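Local coordinates for phosphoribulokinase 1 (Rhodobacter sphaeroides, PDB 1A7J), which catalyses the ATP-dependent phosphorylation of D-ribulose 5-phosphate to D-ribulose 1,5-bisphosphate, a step of the Calvin cycle, at residues 62-74 with 185-197. Residues are numbered along the deposited sequence; the frame is centred on the assembly and turned at random.
With SO4 (sulfate ion), chain B.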
ATOM      1  N   ALA A  62      27.567   0.138 -13.673  1.00 53.66           N
ATOM      2  CA  ALA A  62      27.920  -1.278 -13.545  1.00 52.48           C
ATOM      3  C   ALA A  62      27.207  -2.171 -14.563  1.00 52.54           C
ATOM      4  O   ALA A  62      27.744  -3.207 -14.956  1.00 54.19           O
ATOM      5  CB  ALA A  62      27.636  -1.770 -12.119  1.00 53.65           C
ATOM      6  N   GLY A  63      26.031  -1.738 -15.022  1.00 59.31           N
ATOM      7  CA  GLY A  63      25.264  -2.493 -16.010  1.00 59.55           C
ATOM      8  C   GLY A  63      23.895  -2.922 -15.496  1.00 59.47           C
ATOM      9  O   GLY A  63      23.297  -3.878 -15.997  1.00 62.60           O
ATOM     10  N   ASP A  64      23.330  -2.091 -14.625  1.00 57.25           N
ATOM     11  CA  ASP A  64      22.333  -2.536 -13.669  1.00 55.18           C
ATOM     12  C   ASP A  64      21.041  -1.737 -13.796  1.00 55.15           C
ATOM     13  O   ASP A  64      20.760  -0.848 -12.993  1.00 58.54           O
ATOM     14  CB  ASP A  64      22.911  -2.388 -12.261  1.00 56.82           C
ATOM     15  CG  ASP A  64      22.185  -3.219 -11.243  1.00 61.30           C
ATOM     16  OD1 ASP A  64      22.126  -4.452 -11.432  1.00 66.41           O
ATOM     17  OD2 ASP A  64      21.716  -2.649 -10.231  1.00 62.47           O
ATOM     18  N   ALA A  65      20.231  -2.080 -14.786  1.00 52.32           N
ATOM     19  CA  ALA A  65      18.964  -1.399 -14.966  1.00 49.21           C
ATOM     20  C   ALA A  65      17.851  -2.167 -14.251  1.00 45.27           C
ATOM     21  O   ALA A  65      16.839  -2.531 -14.859  1.00 46.98           O
ATOM     22  CB  ALA A  65      18.659  -1.246 -16.459  1.00 53.06           C
ATOM     23  N   THR A  66      18.069  -2.461 -12.968  1.00 35.89           N
ATOM     24  CA  THR A  66      17.081  -3.199 -12.182  1.00 32.41           C
ATOM     25  C   THR A  66      16.824  -2.650 -10.783  1.00 29.01           C
ATOM     26  O   THR A  66      16.039  -3.226 -10.031  1.00 35.07           O
ATOM     27  CB  THR A  66      17.456  -4.680 -12.017  1.00 34.93           C
ATOM     28  OG1 THR A  66      18.486  -4.807 -11.028  1.00 31.81           O
ATOM     29  CG2 THR A  66      17.919  -5.275 -13.352  1.00 37.88           C
ATOM     30  N   PHE A  67      17.556  -1.618 -10.387  1.00 25.82           N
ATOM     31  CA  PHE A  67      17.322  -1.018  -9.079  1.00 22.00           C
ATOM     32  C   PHE A  67      16.207   0.045  -9.112  1.00 27.56           C
ATOM     33  O   PHE A  67      16.170   0.897 -10.018  1.00 28.63           O
ATOM     34  CB  PHE A  67      18.610  -0.404  -8.550  1.00 13.67           C
ATOM     35  CG  PHE A  67      18.537  -0.019  -7.109  1.00 14.82           C
ATOM     36  CD1 PHE A  67      18.328  -0.989  -6.137  1.00 15.22           C
ATOM     37  CD2 PHE A  67      18.614   1.314  -6.735  1.00 15.13           C
ATOM     38  CE1 PHE A  67      18.188  -0.642  -4.827  1.00 11.87           C
ATOM     39  CE2 PHE A  67      18.474   1.679  -5.423  1.00 12.17           C
ATOM     40  CZ  PHE A  67      18.258   0.707  -4.466  1.00 12.28           C
ATOM     41  N   SER A  68      15.289  -0.030  -8.144  1.00 21.27           N
ATOM     42  CA  SER A  68      14.241   0.976  -7.981  1.00 20.10           C
ATOM     43  C   SER A  68      13.672   0.910  -6.591  1.00 20.39           C
ATOM     44  O   SER A  68      13.954  -0.035  -5.857  1.00 24.00           O
ATOM     45  CB  SER A  68      13.108   0.749  -8.977  1.00 19.13           C
ATOM     46  OG  SER A  68      12.499  -0.519  -8.785  1.00 26.98           O
ATOM     47  N   HIS A  69      12.733   1.811  -6.321  1.00 23.97           N
ATOM     48  CA  HIS A  69      12.027   1.900  -5.037  1.00 26.77           C
ATOM     49  C   HIS A  69      11.209   0.673  -4.660  1.00 25.94           C
ATOM     50  O   HIS A  69      10.624   0.632  -3.589  1.00 26.98           O
ATOM     51  CB  HIS A  69      11.097   3.107  -5.049  1.00 32.49           C
ATOM     52  CG  HIS A  69      11.726   4.351  -4.515  1.00 34.46           C
ATOM     53  ND1 HIS A  69      11.691   5.553  -5.187  1.00 35.06           N
ATOM     54  CD2 HIS A  69      12.449   4.567  -3.389  1.00 34.39           C
ATOM     55  CE1 HIS A  69      12.374   6.456  -4.504  1.00 33.64           C
ATOM     56  NE2 HIS A  69      12.843   5.883  -3.408  1.00 30.93           N
ATOM     57  N   PHE A  70      11.058  -0.239  -5.609  1.00 23.00           N
ATOM     58  CA  PHE A  70      10.355  -1.488  -5.414  1.00 16.71           C
ATOM     59  C   PHE A  70      11.285  -2.560  -4.840  1.00 19.72           C
ATOM     60  O   PHE A  70      10.829  -3.445  -4.108  1.00 22.26           O
ATOM     61  CB  PHE A  70       9.787  -1.973  -6.757  1.00 24.60           C
ATOM     62  CG  PHE A  70       8.567  -1.208  -7.234  1.00 23.11           C
ATOM     63  CD1 PHE A  70       7.713  -0.582  -6.329  1.00 25.77           C
ATOM     64  CD2 PHE A  70       8.231  -1.202  -8.585  1.00 18.63           C
ATOM     65  CE1 PHE A  70       6.540   0.037  -6.757  1.00 21.69           C
ATOM     66  CE2 PHE A  70       7.061  -0.589  -9.027  1.00 22.79           C
ATOM     67  CZ  PHE A  70       6.213   0.032  -8.109  1.00 18.66           C
ATOM     68  N   SER A  71      12.562  -2.539  -5.223  1.00 18.44           N
ATOM     69  CA  SER A  71      13.492  -3.557  -4.755  1.00 16.26           C
ATOM     70  C   SER A  71      13.563  -3.517  -3.227  1.00 21.87           C
ATOM     71  O   SER A  71      13.407  -2.448  -2.632  1.00 22.98           O
ATOM     72  CB  SER A  71      14.891  -3.320  -5.327  1.00  8.31           C
ATOM     73  OG  SER A  71      14.852  -2.611  -6.538  1.00 15.12           O
ATOM     74  N   TYR A  72      13.829  -4.672  -2.607  1.00 18.77           N
ATOM     75  CA  TYR A  72      14.051  -4.769  -1.154  1.00 13.76           C
ATOM     76  C   TYR A  72      15.292  -3.999  -0.684  1.00 20.48           C
ATOM     77  O   TYR A  72      15.361  -3.565   0.469  1.00 16.92           O
ATOM     78  CB  TYR A  72      14.231  -6.226  -0.744  1.00 21.62           C
ATOM     79  CG  TYR A  72      13.134  -7.176  -1.166  1.00 21.90           C
ATOM     80  CD1 TYR A  72      11.807  -6.877  -0.938  1.00 15.48           C
ATOM     81  CD2 TYR A  72      13.436  -8.430  -1.672  1.00 18.93           C
ATOM     82  CE1 TYR A  72      10.807  -7.806  -1.195  1.00 21.75           C
ATOM     83  CE2 TYR A  72      12.451  -9.357  -1.929  1.00 20.76           C
ATOM     84  CZ  TYR A  72      11.134  -9.044  -1.692  1.00 21.05           C
ATOM     85  OH  TYR A  72      10.134  -9.963  -1.955  1.00 32.52           O
ATOM     86  N   GLU A  73      16.308  -3.918  -1.543  1.00 25.03           N
ATOM     87  CA  GLU A  73      17.575  -3.303  -1.164  1.00 29.48           C
ATOM     88  C   GLU A  73      17.382  -1.823  -0.954  1.00 26.57           C
ATOM     89  O   GLU A  73      18.201  -1.175  -0.317  1.00 31.52           O
ATOM     90  CB  GLU A  73      18.651  -3.491  -2.237  1.00 35.44           C
ATOM     91  CG  GLU A  73      18.760  -4.879  -2.802  1.00 49.82           C
ATOM     92  CD  GLU A  73      17.951  -5.031  -4.070  1.00 64.44           C
ATOM     93  OE1 GLU A  73      18.249  -4.329  -5.069  1.00 72.70           O
ATOM     94  OE2 GLU A  73      16.989  -5.826  -4.053  1.00 75.52           O
ATOM     95  N   ALA A  74      16.338  -1.268  -1.550  1.00 26.50           N
ATOM     96  CA  ALA A  74      16.107   0.161  -1.429  1.00 24.94           C
ATOM     97  C   ALA A  74      15.209   0.475  -0.247  1.00 21.66           C
ATOM     98  O   ALA A  74      14.635   1.556  -0.189  1.00 22.02           O
ATOM     99  CB  ALA A  74      15.505   0.719  -2.711  1.00 20.64           C
ATOM    100  N   LEU A 185      10.340   0.254 -17.603  1.00 22.69           N
ATOM    101  CA  LEU A 185      10.993  -1.060 -17.694  1.00 20.17           C
ATOM    102  C   LEU A 185      11.982  -1.387 -16.552  1.00 21.30           C
ATOM    103  O   LEU A 185      12.075  -2.533 -16.116  1.00 28.09           O
ATOM    104  CB  LEU A 185      11.716  -1.189 -19.044  1.00 11.54           C
ATOM    105  CG  LEU A 185      10.887  -1.240 -20.314  1.00 10.41           C
ATOM    106  CD1 LEU A 185      11.732  -0.739 -21.443  1.00 14.47           C
ATOM    107  CD2 LEU A 185      10.449  -2.636 -20.584  1.00  5.54           C
ATOM    108  N   ARG A 186      12.799  -0.417 -16.157  1.00 24.54           N
ATOM    109  CA  ARG A 186      13.707  -0.596 -15.030  1.00 23.68           C
ATOM    110  C   ARG A 186      12.936  -0.962 -13.749  1.00 25.39           C
ATOM    111  O   ARG A 186      13.471  -1.649 -12.876  1.00 31.58           O
ATOM    112  CB  ARG A 186      14.533   0.677 -14.826  1.00 15.06           C
ATOM    113  CG  ARG A 186      15.449   0.678 -13.611  1.00 14.99           C
ATOM    114  CD  ARG A 186      15.931   2.078 -13.273  1.00 17.24           C
ATOM    115  NE  ARG A 186      15.183   2.657 -12.157  1.00 25.44           N
ATOM    116  CZ  ARG A 186      14.711   3.901 -12.134  1.00 32.59           C
ATOM    117  NH1 ARG A 186      15.051   4.774 -13.075  1.00 39.31           N
ATOM    118  NH2 ARG A 186      13.922   4.293 -11.140  1.00 42.56           N
ATOM    119  N   ARG A 187      11.651  -0.599 -13.681  1.00 23.82           N
ATOM    120  CA  ARG A 187      10.835  -0.888 -12.494  1.00 14.75           C
ATOM    121  C   ARG A 187      10.165  -2.249 -12.568  1.00 11.46           C
ATOM    122  O   ARG A 187       9.880  -2.836 -11.543  1.00 14.91           O
ATOM    123  CB  ARG A 187       9.800   0.225 -12.241  1.00  6.58           C
ATOM    124  CG  ARG A 187      10.415   1.483 -11.607  1.00 14.14           C
ATOM    125  CD  ARG A 187       9.418   2.559 -11.196  1.00 13.12           C
ATOM    126  NE  ARG A 187       8.213   2.507 -12.011  1.00 21.96           N
ATOM    127  CZ  ARG A 187       6.973   2.481 -11.520  1.00 25.35           C
ATOM    128  NH1 ARG A 187       6.741   2.847 -10.270  1.00 24.92           N
ATOM    129  NH2 ARG A 187       5.951   2.225 -12.325  1.00 20.42           N
ATOM    130  N   MET A 188      10.112  -2.835 -13.756  1.00 10.07           N
ATOM    131  CA  MET A 188       9.430  -4.115 -13.921  1.00 11.57           C
ATOM    132  C   MET A 188      10.149  -5.246 -13.202  1.00 17.34           C
ATOM    133  O   MET A 188       9.526  -6.190 -12.705  1.00 16.84           O
ATOM    134  CB  MET A 188       9.281  -4.454 -15.394  1.00  8.37           C
ATOM    135  CG  MET A 188       8.240  -3.620 -16.103  1.00 17.59           C
ATOM    136  SD  MET A 188       6.709  -3.396 -15.144  1.00 26.97           S
ATOM    137  CE  MET A 188       5.920  -5.018 -15.404  1.00 19.07           C
ATOM    138  N   HIS A 189      11.440  -5.045 -12.987  1.00 20.43           N
ATOM    139  CA  HIS A 189      12.297  -6.121 -12.557  1.00 22.73           C
ATOM    140  C   HIS A 189      11.970  -6.379 -11.122  1.00 18.78           C
ATOM    141  O   HIS A 189      11.454  -7.432 -10.817  1.00 27.64           O
ATOM    142  CB  HIS A 189      13.786  -5.764 -12.747  1.00 28.55           C
ATOM    143  CG  HIS A 189      14.228  -5.731 -14.186  1.00 31.46           C
ATOM    144  ND1 HIS A 189      14.650  -6.855 -14.863  1.00 33.92           N
ATOM    145  CD2 HIS A 189      14.214  -4.729 -15.102  1.00 33.44           C
ATOM    146  CE1 HIS A 189      14.864  -6.550 -16.131  1.00 34.95           C
ATOM    147  NE2 HIS A 189      14.610  -5.266 -16.300  1.00 30.69           N
ATOM    148  N   ALA A 190      11.974  -5.327 -10.320  1.00 21.44           N
ATOM    149  CA  ALA A 190      11.591  -5.432  -8.911  1.00 20.77           C
ATOM    150  C   ALA A 190      10.079  -5.427  -8.698  1.00 20.08           C
ATOM    151  O   ALA A 190       9.609  -5.620  -7.591  1.00 16.40           O
ATOM    152  CB  ALA A 190      12.224  -4.303  -8.109  1.00 20.93           C
ATOM    153  N   TYR A 191       9.328  -5.072  -9.732  1.00 22.83           N
ATOM    154  CA  TYR A 191       7.896  -5.067  -9.605  1.00 16.70           C
ATOM    155  C   TYR A 191       7.467  -6.506  -9.618  1.00 19.96           C
ATOM    156  O   TYR A 191       6.905  -6.981  -8.638  1.00 27.97           O
ATOM    157  CB  TYR A 191       7.243  -4.297 -10.746  1.00  9.31           C
ATOM    158  CG  TYR A 191       5.733  -4.364 -10.756  1.00  2.00           C
ATOM    159  CD1 TYR A 191       4.980  -3.526  -9.953  1.00  2.51           C
ATOM    160  CD2 TYR A 191       5.060  -5.344 -11.490  1.00  5.87           C
ATOM    161  CE1 TYR A 191       3.608  -3.656  -9.867  1.00  2.38           C
ATOM    162  CE2 TYR A 191       3.670  -5.493 -11.396  1.00  2.00           C
ATOM    163  CZ  TYR A 191       2.958  -4.647 -10.570  1.00  3.26           C
ATOM    164  OH  TYR A 191       1.607  -4.842 -10.381  1.00  5.54           O
ATOM    165  N   VAL A 192       7.873  -7.249 -10.640  1.00 19.73           N
ATOM    166  CA  VAL A 192       7.496  -8.649 -10.687  1.00 16.68           C
ATOM    167  C   VAL A 192       8.235  -9.476  -9.635  1.00 20.88           C
ATOM    168  O   VAL A 192       7.728 -10.503  -9.198  1.00 26.50           O
ATOM    169  CB  VAL A 192       7.701  -9.280 -12.084  1.00 16.09           C
ATOM    170  CG1 VAL A 192       7.667  -8.222 -13.168  1.00 19.49           C
ATOM    171  CG2 VAL A 192       8.980 -10.039 -12.134  1.00 19.52           C
ATOM    172  N   HIS A 193       9.395  -9.021  -9.174  1.00 20.00           N
ATOM    173  CA  HIS A 193      10.167  -9.796  -8.187  1.00 19.74           C
ATOM    174  C   HIS A 193       9.790  -9.537  -6.713  1.00 20.91           C
ATOM    175  O   HIS A 193       9.770 -10.471  -5.921  1.00 21.06           O
ATOM    176  CB  HIS A 193      11.682  -9.586  -8.383  1.00 26.64           C
ATOM    177  CG  HIS A 193      12.281 -10.401  -9.496  1.00 34.79           C
ATOM    178  ND1 HIS A 193      13.046  -9.846 -10.500  1.00 36.66           N
ATOM    179  CD2 HIS A 193      12.295 -11.739  -9.719  1.00 36.81           C
ATOM    180  CE1 HIS A 193      13.505 -10.800 -11.291  1.00 37.74           C
ATOM    181  NE2 HIS A 193      13.061 -11.959 -10.839  1.00 33.19           N
ATOM    182  N   CYS A 194       9.380  -8.309  -6.378  1.00 18.32           N
ATOM    183  CA  CYS A 194       9.106  -7.918  -4.991  1.00 12.12           C
ATOM    184  C   CYS A 194       7.682  -7.482  -4.704  1.00 12.46           C
ATOM    185  O   CYS A 194       7.283  -7.484  -3.545  1.00 15.52           O
ATOM    186  CB  CYS A 194      10.017  -6.778  -4.556  1.00 13.50           C
ATOM    187  SG  CYS A 194      11.674  -6.906  -5.140  1.00 16.08           S
ATOM    188  N   ILE A 195       6.998  -6.904  -5.690  1.00 11.75           N
ATOM    189  CA  ILE A 195       5.618  -6.463  -5.488  1.00 11.62           C
ATOM    190  C   ILE A 195       4.559  -7.518  -5.775  1.00 14.28           C
ATOM    191  O   ILE A 195       3.887  -7.983  -4.853  1.00 15.87           O
ATOM    192  CB  ILE A 195       5.289  -5.187  -6.276  1.00 12.49           C
ATOM    193  CG1 ILE A 195       6.266  -4.078  -5.876  1.00 15.15           C
ATOM    194  CG2 ILE A 195       3.889  -4.707  -5.950  1.00  8.23           C
ATOM    195  CD1 ILE A 195       6.341  -3.802  -4.386  1.00  6.26           C
ATOM    196  N   VAL A 196       4.507  -8.005  -7.008  1.00 10.29           N
ATOM    197  CA  VAL A 196       3.520  -9.010  -7.371  1.00  8.19           C
ATOM    198  C   VAL A 196       3.280 -10.111  -6.324  1.00 13.18           C
ATOM    199  O   VAL A 196       2.139 -10.327  -5.930  1.00 18.40           O
ATOM    200  CB  VAL A 196       3.854  -9.602  -8.733  1.00  4.59           C
ATOM    201  CG1 VAL A 196       3.282 -10.971  -8.885  1.00  3.56           C
ATOM    202  CG2 VAL A 196       3.301  -8.721  -9.786  1.00  6.02           C
ATOM    203  N   PRO A 197       4.334 -10.726  -5.755  1.00 14.24           N
ATOM    204  CA  PRO A 197       4.133 -11.893  -4.897  1.00 13.74           C
ATOM    205  C   PRO A 197       3.325 -11.576  -3.656  1.00 14.83           C
ATOM    206  O   PRO A 197       2.736 -12.469  -3.045  1.00 25.17           O
ATOM    207  CB  PRO A 197       5.544 -12.313  -4.503  1.00  8.61           C
ATOM    208  CG  PRO A 197       6.445 -11.670  -5.486  1.00  2.25           C
ATOM    209  CD  PRO A 197       5.765 -10.394  -5.872  1.00 12.08           C
TER
HETATM  210  S   SO4 B 401      11.274   5.111  -8.796  1.00 85.48           S
HETATM  211  O1  SO4 B 401      12.485   4.387  -8.531  1.00 85.48           O
HETATM  212  O2  SO4 B 401      10.144   4.364  -8.315  1.00 85.48           O
HETATM  213  O3  SO4 B 401      11.334   6.376  -8.130  1.00 85.48           O
HETATM  214  O4  SO4 B 401      11.147   5.322 -10.193  1.00 85.48           O
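Beside Arg187 of the catalytic site, Arg186 meets Phe67 where segment 62-74, leaving helix 49-62, runs alongside helix 180-195 in the same direction. Arg186 NE gives a hydrogen bond to Phe67 O at 2.9 Å, bent at the hydrogen (137°) and tilted from the guanidinium plane. With CG anti to its backbone N (chi1 175°) and a bend at chi3, the chain passes the carbonyls of Ala65 and Phe67, and NH2 reaches O1 of a sulfate, probably a crystallisation ion, in a weak bond. His69 ND1 holds sulfate O3 at 3.1 Å, and Arg187 CD lies 3.4 Å from sulfate O4. A leucine in place of Arg186 would probably leave Phe67 O without this donor, the sulfate with one grip fewer and Glu178 without its salt-bridge mate.

Phe70 is the loop's main apolar plug. Ile195 CG1 sits over one face of its ring, 4.1 Å from the centroid, while Tyr191 lies alongside, pointing the same way with its plane turned 54°. The rim of the ring, at CE2, comes over a face of the Arg187 guanidinium, whose NH2 is salt-bridged to Glu161. Farther along, Cys194 SG stands almost exactly above the centre of the Tyr72 ring, 3.9 Å from its centroid. Between these, Ala190 CB fits against the type I turn of Ser68 to Ser71, 3.4 Å from Ser71 N; Ser68 O takes both Ser71 N and Ser71 OG.

Tyr191 and Arg187 also touch helix 158-168; Phe67 packs on helix 49-62, and Phe70 and Ile195 meet Leu133, just past strand 127-132.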